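Local coordinates for protein probable transcriptional regulator (Vibrio vulnificus, PDB 4GHJ) that probably binds DNA as a transcriptional regulator through an XRE-like helix-turn-helix domain and is found here as an assembly of two protein chains, at residues Ile37-Arg40 and Leu41-Ala44; Gly60-Arg63 and Lys64-Leu67; Leu86-Thr89 and Glu90-Asp93. All blocks are in the same frame, centred on the assembly; numbering follows the deposited sequence.

Contact 1. Residues Ile37-Arg40 and Leu41-Ala44; sequences IGDR and LKQA
Two nearly trans first torsions set D39 and K42 against each other: D39 carries CG opposite its backbone N (chi1 -166°), and K42 does likewise (chi1 173°) with its chain stretched out beyond CG. The two side chains cross at a slant, with D39 OD1 4.1 Å from K42 CD, against the aliphatic shaft. The charged ends do not meet: D39 OD1 stays 5.0 Å from K42 NZ, so any attraction is probably modest. Q43 runs alongside D39 in the same direction, but it is deposited in two conformers, so its placement near the carboxylate is doubtful. On another side of the turn L41 keeps CG beside its own N, and L41 CG lies 3.5 Å from I37 O. Four i to i+4 bonds carry the backbone, from L41 N to I37 O (2.9 Å) through to A44 N to R40 O (2.9 Å), as expected within the long helix 30-47. It is the first helix of the modelled chain, consistent with the opening helix of an XRE-like helical domain; I37 packs on M79 and L41 on L83 of helix 76-85. R40 extends straight from CG to NE and carries its guanidinium to the second subunit, where NH1 donates to the backbone oxygens of I92 and F95, while NH2 forms a salt bridge with E36 of its own chain.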
loop_
_atom_site.group_PDB
_atom_site.type_symbol
_atom_site.label_atom_id
_atom_site.label_comp_id
_atom_site.label_asym_id
_atom_site.label_seq_id
_atom_site.Cartn_x
_atom_site.Cartn_y
_atom_site.Cartn_z
ATOM N N ILE B 37 -7.407 1.731 -6.140
ATOM C CA ILE B 37 -7.308 1.629 -4.674
ATOM C C ILE B 37 -7.798 2.943 -4.054
ATOM O O ILE B 37 -8.493 2.937 -3.049
ATOM C CB ILE B 37 -5.880 1.256 -4.195
ATOM C CG1 ILE B 37 -5.580 -0.196 -4.585
ATOM C CG2 ILE B 37 -5.746 1.421 -2.678
ATOM C CD1 ILE B 37 -4.160 -0.619 -4.349
ATOM N N GLY B 38 -7.455 4.069 -4.674
ATOM C CA GLY B 38 -7.958 5.366 -4.212
ATOM C C GLY B 38 -9.486 5.376 -4.169
ATOM O O GLY B 38 -10.084 5.803 -3.188
ATOM N N ASP B 39 -10.115 4.898 -5.240
ATOM C CA ASP B 39 -11.567 4.850 -5.336
ATOM C C ASP B 39 -12.175 3.904 -4.292
ATOM O O ASP B 39 -13.250 4.166 -3.745
ATOM C CB ASP B 39 -11.975 4.448 -6.742
ATOM C CG ASP B 39 -13.424 4.703 -7.019
ATOM O OD1 ASP B 39 -13.973 5.720 -6.528
ATOM O OD2 ASP B 39 -14.011 3.909 -7.789
ATOM N N ARG B 40 -11.467 2.822 -3.991
ATOM C CA ARG B 40 -11.922 1.871 -2.942
ATOM C C ARG B 40 -11.851 2.518 -1.562
ATOM O O ARG B 40 -12.738 2.317 -0.707
ATOM C CB ARG B 40 -11.083 0.592 -2.972
ATOM C CG ARG B 40 -11.240 -0.247 -4.240
ATOM C CD ARG B 40 -10.285 -1.464 -4.208
ATOM N NE ARG B 40 -10.137 -2.143 -5.499
ATOM C CZ ARG B 40 -9.284 -3.145 -5.722
ATOM N NH1 ARG B 40 -8.513 -3.617 -4.737
ATOM N NH2 ARG B 40 -9.192 -3.682 -6.934
ATOM N N LEU B 41 -10.818 3.339 -1.339
ATOM C CA LEU B 41 -10.678 4.040 -0.062
ATOM C C LEU B 41 -11.840 5.025 0.068
ATOM O O LEU B 41 -12.436 5.143 1.140
ATOM C CB LEU B 41 -9.329 4.772 0.049
ATOM C CG LEU B 41 -8.016 4.009 0.291
ATOM C CD1 LEU B 41 -6.816 4.978 0.108
ATOM C CD2 LEU B 41 -7.968 3.375 1.685
ATOM N N LYS B 42 -12.130 5.756 -1.019
ATOM C CA LYS B 42 -13.261 6.686 -1.045
ATOM C C LYS B 42 -14.595 5.984 -0.715
ATOM O O LYS B 42 -15.346 6.475 0.131
ATOM C CB LYS B 42 -13.362 7.403 -2.400
ATOM C CG LYS B 42 -14.599 8.270 -2.588
ATOM C CD LYS B 42 -14.622 8.929 -3.980
ATOM C CE LYS B 42 -15.850 9.791 -4.140
ATOM N NZ LYS B 42 -16.044 10.209 -5.543
ATOM N N GLN B 43 -14.888 4.867 -1.367
ATOM C CA GLN B 43 -16.165 4.173 -1.121
ATOM C C GLN B 43 -16.236 3.521 0.276
ATOM O O GLN B 43 -17.321 3.413 0.853
ATOM C CB GLN B 43 -16.476 3.177 -2.232
ATOM C CG GLN B 43 -16.571 3.828 -3.622
ATOM C CD GLN B 43 -17.601 4.976 -3.702
ATOM O OE1 GLN B 43 -18.632 4.969 -3.023
ATOM N NE2 GLN B 43 -17.333 5.938 -4.568
ATOM N N ALA B 44 -15.095 3.092 0.815
ATOM C CA ALA B 44 -15.055 2.551 2.191
ATOM C C ALA B 44 -15.427 3.684 3.167
ATOM O O ALA B 44 -16.186 3.490 4.104
ATOM C CB ALA B 44 -13.672 1.962 2.523
#

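Contact 2. Residues Gly60-Arg63 and Lys64-Leu67; sequences GIAR and KTVL
I61 lays its CD1 methyl over V66, 3.8 Å from V66 CG2, the two side chains crossing at about a right angle. The same CD1 also approaches T65 CG2, at 4.2 Å. It gets there because CG1 of I61 sits between the backbone N and the carbonyl carbon (chi1 64°), which directs the ethyl arm at the first turn of helix 63-69. V66 is buried and continues the apolar surface onto A56 of helix 52-59, whereas I61 and T65 rest on I82 and I78 of helix 76-85.

A62 holds the N-cap position without a polar side chain to cap with. What it offers is its carbonyl: A62 O takes weak bonds from T65 N (3.1 Å, with a bent N-H) and from V66 N. The first i to i+4 bond of full strength, L67 N to R63 O, is 3.0 Å long with an N-H...O angle of 165°. A water accepts from A62 N at 3.0 Å and lies 2.7 Å from T65 OG1, so the hydroxyl at N3 reaches the N-cap N-H through a water, where a capping box would do so directly.

R63 runs extended toward its NE, which bonds weakly to S53 OG, and L67 CD1 comes within 3.8 Å of R63 NH1. Just before, G60 with its positive phi is the C-prime residue of a Schellman motif that ends helix 52-59, with I61 N returning to A56 O and G60 N to E57 O. Helix 52-59, this tight turn and helix 63-69 form the helix-turn-helix proper, in which the second helix, as in related XRE-family regulators, is probably the one that reads the DNA.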
loop_
_atom_site.group_PDB
_atom_site.type_symbol
_atom_site.label_atom_id
_atom_site.label_comp_id
_atom_site.label_asym_id
_atom_site.label_seq_id
_atom_site.Cartn_x
_atom_site.Cartn_y
_atom_site.Cartn_z
ATOM N N GLY B 60 -5.252 12.209 12.342
ATOM C CA GLY B 60 -4.304 13.247 12.748
ATOM C C GLY B 60 -3.419 13.724 11.612
ATOM O O GLY B 60 -2.240 14.041 11.823
ATOM N N ILE B 61 -3.998 13.785 10.410
ATOM C CA ILE B 61 -3.300 14.246 9.212
ATOM C C ILE B 61 -4.100 15.356 8.522
ATOM O O ILE B 61 -5.220 15.688 8.935
ATOM C CB ILE B 61 -3.035 13.078 8.223
ATOM C CG1 ILE B 61 -4.360 12.493 7.687
ATOM C CG2 ILE B 61 -2.189 11.987 8.904
ATOM C CD1 ILE B 61 -4.181 11.259 6.797
ATOM N N ALA B 62 -3.524 15.922 7.467
ATOM C CA ALA B 62 -4.177 16.991 6.719
ATOM C C ALA B 62 -5.292 16.465 5.831
ATOM O O ALA B 62 -5.229 15.342 5.308
ATOM C CB ALA B 62 -3.166 17.747 5.868
ATOM N N ARG B 63 -6.303 17.297 5.652
ATOM C CA ARG B 63 -7.407 16.977 4.768
ATOM C C ARG B 63 -6.903 16.711 3.345
ATOM O O ARG B 63 -7.339 15.763 2.686
ATOM C CB ARG B 63 -8.403 18.122 4.738
ATOM C CG ARG B 63 -9.617 17.835 3.877
ATOM C CD ARG B 63 -10.586 18.993 3.857
ATOM N NE ARG B 63 -11.831 18.630 3.171
ATOM C CZ ARG B 63 -12.029 18.675 1.851
ATOM N NH1 ARG B 63 -11.066 19.074 1.028
ATOM N NH2 ARG B 63 -13.208 18.318 1.349
ATOM N N LYS B 64 -5.976 17.540 2.873
ATOM C CA LYS B 64 -5.485 17.380 1.514
ATOM C C LYS B 64 -4.793 16.022 1.339
ATOM O O LYS B 64 -4.781 15.471 0.252
ATOM C CB LYS B 64 -4.566 18.538 1.115
ATOM C CG LYS B 64 -4.109 18.501 -0.359
ATOM C CD LYS B 64 -3.541 19.846 -0.842
ATOM C CE LYS B 64 -2.194 20.218 -0.209
ATOM N NZ LYS B 64 -1.075 19.328 -0.651
ATOM N N THR B 65 -4.222 15.488 2.414
ATOM C CA THR B 65 -3.523 14.207 2.336
ATOM C C THR B 65 -4.525 13.096 2.052
ATOM O O THR B 65 -4.242 12.178 1.281
ATOM C CB THR B 65 -2.734 13.965 3.628
ATOM O OG1 THR B 65 -1.837 15.071 3.824
ATOM C CG2 THR B 65 -1.954 12.680 3.570
ATOM N N VAL B 66 -5.715 13.208 2.641
ATOM C CA VAL B 66 -6.778 12.226 2.421
ATOM C C VAL B 66 -7.332 12.377 0.992
ATOM O O VAL B 66 -7.579 11.394 0.288
ATOM C CB VAL B 66 -7.908 12.373 3.474
ATOM C CG1 VAL B 66 -9.122 11.465 3.126
ATOM C CG2 VAL B 66 -7.370 12.084 4.858
ATOM N N LEU B 67 -7.528 13.621 0.577
ATOM C CA LEU B 67 -8.038 13.923 -0.762
ATOM C C LEU B 67 -7.120 13.308 -1.827
ATOM O O LEU B 67 -7.595 12.613 -2.735
ATOM C CB LEU B 67 -8.183 15.440 -0.904
ATOM C CG LEU B 67 -8.747 16.061 -2.190
ATOM C CD1 LEU B 67 -9.169 17.531 -1.922
ATOM C CD2 LEU B 67 -7.738 15.999 -3.302
HETATM O O HOH W 1 -0.848 15.188 6.332
#

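Contact 3. Residues Leu86-Thr89 and Glu90-Asp93; sequences LDLT and EQID
L88 and Q91 lie side by side and point the same way, with L88 CD2 4.0 Å from Q91 CG. Q91 CB also lies 3.2 Å from L88 O, the atom that accepts from Q91 N (3.0 Å). One residue on, I92 N donates to T89 O, also at 3.0 Å. Both are i to i+3 bonds, and both donors stand well above the carbonyl plane, 46° out of it at L88 O and 43° at T89 O, as fits the tight 3-10 winding here. I92 adds its CG2 methyl, 3.2 Å from T89 O, because that methyl occupies the position between backbone N and carbonyl carbon. A third bond of the same spacing follows within the segment, D93 N to E90 O.

The next shell places the turn against helix 76-85. D87, with positive phi, ends that helix in a Schellman motif, and the chain then doubles back along it: L88 rests on L83, T89 on M84, and I92 on M79 and I80. R48, just after helix 30-47, touches L88 and bonds weakly to L86 O.

Farther out lies the second subunit. There L88 packs on I96, T89 on L33 and Q91 on L94. Q91, bent at chi2 (-72°), presents OE1 to the backbone N of I96 of that subunit. D93 OD1 forms a salt bridge with R40 NH1 of the second subunit, while its pairing with K26 there is long and weak. The chemistry thus divides: backbone bonds and apolar packing hold the turn, while an amide oxygen and a carboxylate give it directional polar links across the dimer interface, where the arginine would be expected to stabilise the carboxylate's charge.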
loop_
_atom_site.group_PDB
_atom_site.type_symbol
_atom_site.label_atom_id
_atom_site.label_comp_id
_atom_site.label_asym_id
_atom_site.label_seq_id
_atom_site.Cartn_x
_atom_site.Cartn_y
_atom_site.Cartn_z
ATOM N N LEU B 86 -10.603 4.096 9.435
ATOM C CA LEU B 86 -11.814 3.429 8.960
ATOM C C LEU B 86 -12.057 2.058 9.636
ATOM O O LEU B 86 -12.993 1.346 9.281
ATOM C CB LEU B 86 -11.715 3.236 7.441
ATOM C CG LEU B 86 -11.569 4.496 6.599
ATOM C CD1 LEU B 86 -11.269 4.144 5.141
ATOM C CD2 LEU B 86 -12.822 5.344 6.708
ATOM N N ASP B 87 -11.207 1.694 10.595
ATOM C CA ASP B 87 -11.277 0.397 11.278
ATOM C C ASP B 87 -11.177 -0.729 10.232
ATOM O O ASP B 87 -11.972 -1.674 10.224
ATOM C CB ASP B 87 -12.564 0.268 12.104
ATOM C CG ASP B 87 -12.533 -0.925 13.049
ATOM O OD1 ASP B 87 -11.422 -1.381 13.435
ATOM O OD2 ASP B 87 -13.618 -1.402 13.417
ATOM N N LEU B 88 -10.206 -0.589 9.331
ATOM C CA LEU B 88 -9.946 -1.560 8.256
ATOM C C LEU B 88 -8.459 -1.979 8.230
ATOM O O LEU B 88 -7.965 -2.487 7.223
ATOM C CB LEU B 88 -10.343 -0.946 6.902
ATOM C CG LEU B 88 -11.832 -0.831 6.581
ATOM C CD1 LEU B 88 -12.086 -0.106 5.251
ATOM C CD2 LEU B 88 -12.451 -2.232 6.544
ATOM N N THR B 89 -7.763 -1.793 9.346
ATOM C CA THR B 89 -6.326 -2.085 9.419
ATOM C C THR B 89 -5.944 -3.487 8.918
ATOM O O THR B 89 -4.971 -3.628 8.178
ATOM C CB THR B 89 -5.781 -1.900 10.857
ATOM O OG1 THR B 89 -6.332 -0.717 11.437
ATOM C CG2 THR B 89 -4.220 -1.830 10.849
ATOM N N GLU B 90 -6.724 -4.513 9.284
ATOM C CA GLU B 90 -6.432 -5.908 8.861
ATOM C C GLU B 90 -6.460 -6.131 7.342
ATOM O O GLU B 90 -5.843 -7.071 6.825
ATOM C CB GLU B 90 -7.389 -6.897 9.509
ATOM C CG GLU B 90 -7.347 -6.958 11.030
ATOM C CD GLU B 90 -8.327 -7.990 11.599
ATOM O OE1 GLU B 90 -8.613 -8.994 10.900
ATOM O OE2 GLU B 90 -8.790 -7.816 12.751
ATOM N N GLN B 91 -7.179 -5.272 6.622
ATOM C CA GLN B 91 -7.201 -5.344 5.169
ATOM C C GLN B 91 -5.787 -5.230 4.580
ATOM O O GLN B 91 -5.560 -5.681 3.467
ATOM C CB GLN B 91 -8.092 -4.245 4.589
ATOM C CG GLN B 91 -9.572 -4.476 4.833
ATOM C CD GLN B 91 -10.126 -5.603 3.974
ATOM O OE1 GLN B 91 -9.999 -5.601 2.730
ATOM N NE2 GLN B 91 -10.743 -6.578 4.628
ATOM N N ILE B 92 -4.830 -4.648 5.318
ATOM C CA ILE B 92 -3.464 -4.519 4.790
ATOM C C ILE B 92 -2.887 -5.904 4.479
ATOM O O ILE B 92 -2.028 -6.039 3.612
ATOM C CB ILE B 92 -2.507 -3.689 5.719
ATOM C CG1 ILE B 92 -1.266 -3.204 4.937
ATOM C CG2 ILE B 92 -2.104 -4.483 6.971
ATOM C CD1 ILE B 92 -1.556 -2.162 3.794
ATOM N N ASP B 93 -3.377 -6.929 5.172
ATOM C CA ASP B 93 -2.936 -8.325 4.933
ATOM C C ASP B 93 -3.401 -8.878 3.567
ATOM O O ASP B 93 -2.934 -9.950 3.133
ATOM C CB ASP B 93 -3.416 -9.233 6.043
ATOM C CG ASP B 93 -2.761 -8.935 7.393
ATOM O OD1 ASP B 93 -1.813 -8.112 7.519
ATOM O OD2 ASP B 93 -3.222 -9.555 8.351
#

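How the contacts relate
Contacts 1 and 3 touch directly: A44 CB lies 3.8 Å from L88 CD1 and 4.2 Å from L86 CD1, although the two centres are about 13 Å apart. Both also reach the second subunit, and they complement each other there: the copy of R40 on the second subunit is the residue to which D93 OD1 of contact 3 forms its salt bridge. Contact 2 stands apart from this interface. Its centre is about 15 Å from that of contact 1 and 18 Å from that of contact 3, with nearest atoms about 6 Å and 8 Å away, and no other protein chain touches it. The probable DNA-reading element and the subunit contacts thus occupy separate parts of the small domain.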